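Local coordinates for protein fumarate lyase (Mesorhizobium sp., PDB 3C8T) that belongs to the fumarate lyase family, largely helical proteins whose long helices bundle together, here in an assembly of four chains, at residues Leu245-Leu248 against Ala249-Ser253; Leu288-Ala291 against Gly292-Val296. All coordinates share one frame; numbering follows the deposited sequence.

Interaction 1. Residues Leu245-Leu248 against Ala249-Ser253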
loop_
_atom_site.group_PDB
_atom_site.type_symbol
_atom_site.label_atom_id
_atom_site.label_comp_id
_atom_site.label_asym_id
_atom_site.label_seq_id
_atom_site.Cartn_x
_atom_site.Cartn_y
_atom_site.Cartn_z
ATOM N N LEU A 245 -9.574 15.416 -4.252
ATOM C CA LEU A 245 -9.645 15.551 -5.721
ATOM C C LEU A 245 -10.226 14.297 -6.392
ATOM O O LEU A 245 -11.092 14.401 -7.264
ATOM C CB LEU A 245 -8.291 15.874 -6.291
ATOM C CG LEU A 245 -7.738 17.233 -5.892
ATOM C CD1 LEU A 245 -6.313 17.317 -6.372
ATOM C CD2 LEU A 245 -8.606 18.374 -6.503
ATOM N N GLY A 246 -9.759 13.103 -5.992
ATOM C CA GLY A 246 -10.369 11.894 -6.511
ATOM C C GLY A 246 -11.892 11.795 -6.377
ATOM O O GLY A 246 -12.536 11.284 -7.269
ATOM N N LYS A 247 -12.453 12.240 -5.242
ATOM C CA LYS A 247 -13.892 12.161 -4.982
ATOM C C LYS A 247 -14.686 12.964 -6.022
ATOM O O LYS A 247 -15.637 12.458 -6.611
ATOM C CB LYS A 247 -14.200 12.655 -3.549
ATOM C CG LYS A 247 -15.686 12.468 -3.127
ATOM C CD LYS A 247 -16.567 13.727 -3.443
ATOM C CE LYS A 247 -17.978 13.655 -2.827
ATOM N NZ LYS A 247 -18.909 12.744 -3.547
ATOM N N LEU A 248 -14.277 14.219 -6.254
ATOM C CA LEU A 248 -14.951 15.065 -7.206
ATOM C C LEU A 248 -14.704 14.628 -8.626
ATOM O O LEU A 248 -15.575 14.826 -9.476
ATOM C CB LEU A 248 -14.603 16.535 -7.001
ATOM C CG LEU A 248 -13.245 17.198 -7.199
ATOM C CD1 LEU A 248 -12.911 17.408 -8.685
ATOM C CD2 LEU A 248 -13.308 18.545 -6.465
ATOM N N ALA A 249 -13.563 13.981 -8.875
ATOM C CA ALA A 249 -13.244 13.446 -10.210
ATOM C C ALA A 249 -14.097 12.251 -10.538
ATOM O O ALA A 249 -14.476 12.079 -11.678
ATOM C CB ALA A 249 -11.776 13.081 -10.339
ATOM N N MET A 250 -14.373 11.407 -9.530
ATOM C CA MET A 250 -15.306 10.309 -9.669
ATOM C C MET A 250 -16.667 10.863 -10.056
ATOM O O MET A 250 -17.303 10.347 -10.988
ATOM C CB MET A 250 -15.456 9.487 -8.374
ATOM C CG MET A 250 -14.551 8.250 -8.317
ATOM S SD MET A 250 -14.633 7.077 -9.740
ATOM C CE MET A 250 -15.953 5.984 -9.248
ATOM N N ASP A 251 -17.114 11.880 -9.308
ATOM C CA ASP A 251 -18.452 12.419 -9.489
ATOM C C ASP A 251 -18.585 12.994 -10.897
ATOM O O ASP A 251 -19.489 12.651 -11.614
ATOM C CB ASP A 251 -18.780 13.493 -8.427
ATOM C CG ASP A 251 -18.939 12.919 -7.036
ATOM O OD1 ASP A 251 -18.821 11.690 -6.881
ATOM O OD2 ASP A 251 -19.197 13.686 -6.080
ATOM N N ILE A 252 -17.659 13.850 -11.295
ATOM C CA ILE A 252 -17.710 14.457 -12.637
ATOM C C ILE A 252 -17.641 13.429 -13.777
ATOM O O ILE A 252 -18.474 13.460 -14.671
ATOM C CB ILE A 252 -16.646 15.576 -12.804
ATOM C CG1 ILE A 252 -17.048 16.785 -11.919
ATOM C CG2 ILE A 252 -16.461 15.962 -14.303
ATOM C CD1 ILE A 252 -15.879 17.589 -11.411
ATOM N N SER A 253 -16.699 12.486 -13.719
ATOM C CA SER A 253 -16.586 11.508 -14.815
ATOM C C SER A 253 -17.833 10.641 -14.928
ATOM O O SER A 253 -18.230 10.264 -16.023
ATOM C CB SER A 253 -15.296 10.683 -14.731
ATOM O OG SER A 253 -15.319 9.854 -13.628
#
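Leu248 and Ile252, one helical turn apart, lie side by side and point the same way, Leu248 CD1 4.0 Å from Ile252 CD1. The leucine holds CG between its backbone N and carbonyl carbon (chi1 66°), which keeps the branch close to the following peptide, CD1 of Leu248 lying 3.5 Å from Ala249 N. The bond beneath the pair, Ile252 N to Leu248 O at 2.9 Å, is nearly straight (171°). Ala249 keeps its CB 3.4 Å from Leu245 O, and its own carbonyl accepts twice: Ser253 N and, at 3.1 Å, Ser253 OG both donate to Ala249 O.

Around the helix, Lys247 and Asp251 are tied by a salt bridge in which NZ of Lys247 lies 2.7 Å from OD2 of Asp251, on the syn lone pair of that oxygen. Bends at chi2 and chi4 bring the ammonium group round to OD2. That carboxylate is well gripped: OD2 also meets Lys163 NZ in a second salt bridge and takes a hydrogen bond from Trp167 NE1, while OD1 accepts from Phe311 N of the second subunit. Lys247 NZ reaches the same neighbour, donating to the carbonyls of its His309 and Phe311. Two cations beside a buried acid would be expected to favour its ionised form.

All this belongs to helix 229-255. Trp167 of helix 160-185 touches Lys247, Leu248 and Ile252; Met342 of helix 315-344 packs on the two aliphatic side chains; and Ala249 rests on Ile289 and Leu290 of helix 284-306.

Interaction 2. Residues Leu288-Ala291 against Gly292-Val296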
loop_
_atom_site.group_PDB
_atom_site.type_symbol
_atom_site.label_atom_id
_atom_site.label_comp_id
_atom_site.label_asym_id
_atom_site.label_seq_id
_atom_site.Cartn_x
_atom_site.Cartn_y
_atom_site.Cartn_z
ATOM N N LEU A 288 -6.454 11.929 -15.078
ATOM C CA LEU A 288 -5.151 12.274 -14.495
ATOM C C LEU A 288 -5.253 12.385 -12.969
ATOM O O LEU A 288 -4.367 11.932 -12.261
ATOM C CB LEU A 288 -4.615 13.593 -15.100
ATOM C CG LEU A 288 -4.337 13.529 -16.610
ATOM C CD1 LEU A 288 -4.122 14.913 -17.195
ATOM C CD2 LEU A 288 -3.131 12.694 -16.844
ATOM N N ILE A 289 -6.332 12.989 -12.492
ATOM C CA ILE A 289 -6.560 13.173 -11.067
ATOM C C ILE A 289 -6.665 11.847 -10.343
ATOM O O ILE A 289 -6.028 11.641 -9.313
ATOM C CB ILE A 289 -7.834 14.009 -10.779
ATOM C CG1 ILE A 289 -7.642 15.462 -11.230
ATOM C CG2 ILE A 289 -8.147 13.981 -9.275
ATOM C CD1 ILE A 289 -8.862 16.362 -11.048
ATOM N N LEU A 290 -7.432 10.935 -10.919
ATOM C CA LEU A 290 -7.731 9.662 -10.309
ATOM C C LEU A 290 -6.520 8.701 -10.308
ATOM O O LEU A 290 -6.281 7.996 -9.328
ATOM C CB LEU A 290 -8.928 9.035 -11.034
ATOM C CG LEU A 290 -10.316 9.583 -10.607
ATOM C CD1 LEU A 290 -11.417 9.137 -11.588
ATOM C CD2 LEU A 290 -10.660 9.141 -9.180
ATOM N N ALA A 291 -5.756 8.676 -11.394
ATOM C CA ALA A 291 -4.502 7.931 -11.389
ATOM C C ALA A 291 -3.508 8.566 -10.409
ATOM O O ALA A 291 -2.876 7.849 -9.630
ATOM C CB ALA A 291 -3.878 7.879 -12.826
ATOM N N GLY A 292 -3.388 9.904 -10.448
ATOM C CA GLY A 292 -2.436 10.645 -9.620
ATOM C C GLY A 292 -2.675 10.479 -8.133
ATOM O O GLY A 292 -1.720 10.317 -7.366
ATOM N N ALA A 293 -3.942 10.512 -7.721
ATOM C CA ALA A 293 -4.332 10.260 -6.350
ATOM C C ALA A 293 -3.814 8.956 -5.771
ATOM O O ALA A 293 -3.394 8.918 -4.610
ATOM C CB ALA A 293 -5.843 10.329 -6.200
ATOM N N ARG A 294 -3.857 7.884 -6.556
ATOM C CA ARG A 294 -3.274 6.600 -6.146
ATOM C C ARG A 294 -1.750 6.634 -6.056
ATOM O O ARG A 294 -1.175 5.913 -5.242
ATOM C CB ARG A 294 -3.605 5.494 -7.160
ATOM C CG ARG A 294 -4.887 4.840 -7.021
ATOM C CD ARG A 294 -6.008 5.827 -6.857
ATOM N NE ARG A 294 -7.270 5.136 -6.616
ATOM C CZ ARG A 294 -8.299 5.193 -7.451
ATOM N NH1 ARG A 294 -8.199 5.914 -8.558
ATOM N NH2 ARG A 294 -9.424 4.538 -7.181
ATOM N N ILE A 295 -1.098 7.401 -6.936
ATOM C CA ILE A 295 0.360 7.492 -6.949
ATOM C C ILE A 295 0.844 8.302 -5.730
ATOM O O ILE A 295 1.848 7.949 -5.080
ATOM C CB ILE A 295 0.879 8.187 -8.233
ATOM C CG1 ILE A 295 0.565 7.387 -9.504
ATOM C CG2 ILE A 295 2.372 8.516 -8.110
ATOM C CD1 ILE A 295 1.073 6.010 -9.465
ATOM N N VAL A 296 0.143 9.394 -5.431
ATOM C CA VAL A 296 0.423 10.192 -4.216
ATOM C C VAL A 296 0.194 9.333 -2.963
ATOM O O VAL A 296 1.031 9.301 -2.082
ATOM C CB VAL A 296 -0.435 11.488 -4.150
ATOM C CG1 VAL A 296 -0.032 12.319 -2.911
ATOM C CG2 VAL A 296 -0.193 12.312 -5.394
#
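A stretch of about two and a half turns of alpha-helix inside the helix bundle, part of helix 284-306, is where Leu290 and Arg294 meet, the arginine folding back along its own helix to bond a carbonyl of the preceding turn. NH1 of Arg294 lies 2.9 Å from Leu290 O, and the backbone N of Arg294 instead makes a weak bond to Ala291 O. Ala291 O also accepts from Ile295 N at 3.3 Å, a longer link than the regular i to i+4 bonds earlier in the stretch, such as Gly292 N to Leu288 O at 2.9 Å and Ala293 N to Ile289 O. The side chain of Arg294 thus supplies the donor to Leu290 O.

Leu290 and Arg294 run side by side, pointing the same way, and both CB and CD2 of the leucine come within 4.1 Å of NH1 of Arg294. The methyl carbon CB of Ala293 sits 3.4 Å from Ile289 O.

Beyond this stretch, Phe12 touches Leu288, Ala291 and Ile295, and His319 of the fourth subunit packs on Leu288 and Ala291. That subunit's Leu320 lies against Arg294, and Ile308 of the second subunit against Leu290, placing this helix at subunit boundaries.

A bend at chi2 (48°) folds the arginine chain back beside the helix, with CD of Arg294 passing 3.3 Å from Leu290 O. The carbonyl oxygen meets the guanidinium at its edge, in plane, but NH1 stands above the carbonyl plane of Leu290, 52° out of it.

How the interactions relate
Both interactions are short stretches of long helices in the central bundle, on helix 229-255 for interaction 1 and helix 284-306 for interaction 2, with interaction 1 first along the chain. Their centres are 11 Å apart, and the two helices touch directly: Leu245 CB meets Ile289 CG2 at 3.5 Å, and Ala249 CB approaches Leu290 CG at 3.8 Å. Helix 315-344 packs against both, so the three helices pack together. Interaction 1 reaches the second and third subunits and interaction 2 the second and fourth. Ile308 of the second subunit touches both stretches, through Met250 and Leu290, so this pair of helices joins the chain's interior to the tetramer's interfaces.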